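PDB 3IPZ: monothiol glutaredoxin-S14, chloroplastic from Arabidopsis thaliana, which may donate iron-sulfur clusters to proteins that need them, forms a labile cluster-binding heterodimer with BOLA1, and may regulate CAX cation transporters. Local coordinates for residues V40-L43 against K44-V48. Sequence-based numbering, arbitrary orientation.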
ATOM      1  N   VAL A  40      -4.766  -7.939  -1.521  1.00 39.54           N
ATOM      2  CA  VAL A  40      -4.892  -8.599  -0.228  1.00 39.65           C
ATOM      3  C   VAL A  40      -4.635 -10.099  -0.401  1.00 43.44           C
ATOM      4  O   VAL A  40      -3.846 -10.700   0.348  1.00 36.82           O
ATOM      5  CB  VAL A  40      -6.308  -8.402   0.397  1.00 48.51           C
ATOM      6  CG1 VAL A  40      -6.517  -9.393   1.539  1.00 38.27           C
ATOM      7  CG2 VAL A  40      -6.465  -6.972   0.926  1.00 33.15           C
ATOM      8  N   GLN A  41      -5.295 -10.706  -1.384  1.00 39.30           N
ATOM      9  CA  GLN A  41      -5.102 -12.137  -1.618  1.00 43.87           C
ATOM     10  C   GLN A  41      -3.639 -12.450  -1.937  1.00 44.62           C
ATOM     11  O   GLN A  41      -3.107 -13.469  -1.494  1.00 46.23           O
ATOM     12  CB  GLN A  41      -6.015 -12.638  -2.742  1.00 43.63           C
ATOM     13  CG  GLN A  41      -7.514 -12.519  -2.439  1.00 42.75           C
ATOM     14  CD  GLN A  41      -7.873 -12.930  -1.007  1.00 60.45           C
ATOM     15  OE1 GLN A  41      -7.565 -14.040  -0.566  1.00 66.04           O
ATOM     16  NE2 GLN A  41      -8.533 -12.028  -0.279  1.00 57.50           N
ATOM     17  N   ILE A  42      -2.989 -11.574  -2.702  1.00 41.34           N
ATOM     18  CA  ILE A  42      -1.580 -11.772  -3.027  1.00 35.35           C
ATOM     19  C   ILE A  42      -0.826 -11.823  -1.697  1.00 38.42           C
ATOM     20  O   ILE A  42      -0.073 -12.760  -1.432  1.00 42.83           O
ATOM     21  CB  ILE A  42      -0.973 -10.586  -3.844  1.00 36.35           C
ATOM     22  CG1 ILE A  42      -1.655 -10.433  -5.193  1.00 29.90           C
ATOM     23  CG2 ILE A  42       0.502 -10.805  -4.060  1.00 29.16           C
ATOM     24  CD1 ILE A  42      -1.641 -11.659  -6.152  1.00 62.17           C
ATOM     25  N   LEU A  43      -1.039 -10.803  -0.867  1.00 32.42           N
ATOM     26  CA  LEU A  43      -0.359 -10.704   0.422  1.00 45.00           C
ATOM     27  C   LEU A  43      -0.678 -11.846   1.376  1.00 48.69           C
ATOM     28  O   LEU A  43       0.181 -12.263   2.150  1.00 46.75           O
ATOM     29  CB  LEU A  43      -0.667  -9.361   1.098  1.00 44.37           C
ATOM     30  CG  LEU A  43      -0.163  -8.102   0.384  1.00 34.10           C
ATOM     31  CD1 LEU A  43      -0.547  -6.891   1.192  1.00 24.60           C
ATOM     32  CD2 LEU A  43       1.351  -8.157   0.195  1.00 37.15           C
ATOM     33  N   LYS A  44      -1.909 -12.342   1.339  1.00 50.29           N
ATOM     34  CA  LYS A  44      -2.272 -13.459   2.204  1.00 57.40           C
ATOM     35  C   LYS A  44      -1.594 -14.743   1.704  1.00 57.39           C
ATOM     36  O   LYS A  44      -1.171 -15.579   2.500  1.00 56.56           O
ATOM     37  CB  LYS A  44      -3.793 -13.644   2.248  1.00 58.14           C
ATOM     38  CG  LYS A  44      -4.531 -12.589   3.077  1.00 63.79           C
ATOM     39  CD  LYS A  44      -5.998 -12.966   3.293  1.00 67.16           C
ATOM     40  CE  LYS A  44      -6.712 -11.956   4.187  1.00 79.96           C
ATOM     41  NZ  LYS A  44      -8.113 -12.352   4.515  1.00 71.51           N
ATOM     42  N   ASN A  45      -1.485 -14.879   0.384  1.00 53.01           N
ATOM     43  CA  ASN A  45      -0.849 -16.031  -0.240  1.00 52.18           C
ATOM     44  C   ASN A  45       0.612 -16.168   0.213  1.00 57.23           C
ATOM     45  O   ASN A  45       1.083 -17.271   0.523  1.00 56.17           O
ATOM     46  CB  ASN A  45      -0.895 -15.874  -1.764  1.00 63.54           C
ATOM     47  CG  ASN A  45      -0.108 -16.959  -2.497  1.00 71.13           C
ATOM     48  OD1 ASN A  45      -0.627 -18.043  -2.765  1.00 73.74           O
ATOM     49  ND2 ASN A  45       1.153 -16.671  -2.815  1.00 62.28           N
ATOM     50  N   LEU A  46       1.317 -15.040   0.256  1.00 50.79           N
ATOM     51  CA  LEU A  46       2.730 -15.014   0.639  1.00 52.49           C
ATOM     52  C   LEU A  46       2.984 -15.082   2.136  1.00 49.11           C
ATOM     53  O   LEU A  46       4.134 -15.153   2.568  1.00 41.23           O
ATOM     54  CB  LEU A  46       3.410 -13.759   0.083  1.00 49.36           C
ATOM     55  CG  LEU A  46       3.304 -13.522  -1.428  1.00 53.10           C
ATOM     56  CD1 LEU A  46       4.066 -12.262  -1.790  1.00 43.64           C
ATOM     57  CD2 LEU A  46       3.859 -14.712  -2.195  1.00 45.56           C
ATOM     58  N   ASN A  47       1.918 -15.061   2.927  1.00 49.21           N
ATOM     59  CA  ASN A  47       2.055 -15.123   4.381  1.00 58.80           C
ATOM     60  C   ASN A  47       2.891 -13.980   4.937  1.00 57.13           C
ATOM     61  O   ASN A  47       3.600 -14.136   5.929  1.00 62.36           O
ATOM     62  CB  ASN A  47       2.664 -16.466   4.808  1.00 63.45           C
ATOM     63  CG  ASN A  47       1.656 -17.597   4.766  1.00 71.61           C
ATOM     64  OD1 ASN A  47       0.698 -17.616   5.542  1.00 76.94           O
ATOM     65  ND2 ASN A  47       1.855 -18.541   3.851  1.00 71.03           N
ATOM     66  N   VAL A  48       2.805 -12.825   4.292  1.00 61.07           N
ATOM     67  CA  VAL A  48       3.541 -11.657   4.750  1.00 56.93           C
ATOM     68  C   VAL A  48       2.591 -10.843   5.623  1.00 48.23           C
ATOM     69  O   VAL A  48       1.434 -10.628   5.263  1.00 54.22           O
ATOM     70  CB  VAL A  48       4.058 -10.789   3.543  1.00 55.61           C
ATOM     71  CG1 VAL A  48       3.553 -11.351   2.229  1.00 55.77           C
ATOM     72  CG2 VAL A  48       3.614  -9.345   3.684  1.00 45.93           C
TER
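Leu-43 and Val-48 meet where helix 34-45 of the thioredoxin-like glutaredoxin fold ends in a Schellman motif, just before the chain enters strand 51-54 of the beta-alpha-beta unit. The close part is the backbone turns and the buried aliphatic face. Lys-44 N donates to Val-40 O at 2.7 Å, and Leu-46 N reaches Ile-42 O at 3.2 Å, in the carbonyl plane. CD2 of Leu-43 lies 4.3 Å from CG2 of Val-48; Leu-43 also touches Phe-50, and Val-48 touches Val-103 of helix 98-108 and Val-20 of strand 20-24. Apolar side chains suit this face because it is turned to other apolar groups: Val-40 rests on Leu-22 and Met-24 of strand 20-24, while Ile-42 and, at the margin, Leu-46 pack against Leu-99 and Phe-94 of the two C-terminal helices. The solvent side carries polar residues, Gln-41, Lys-44 and Asn-47. Lys-44, extended beyond CG, runs CD and CE alongside Val-40 CG1, CE at 3.7 Å, and also touches Asp-29. Asn-47 takes the positive phi (59°) that reverses the chain, a conformation asparagine tolerates well; its N bonds to Lys-44 O. The turn closes with a weak bond, Val-48 N to Leu-43 O at 3.4 Å, and the same oxygen lies 3.5 Å from Val-48 CG1.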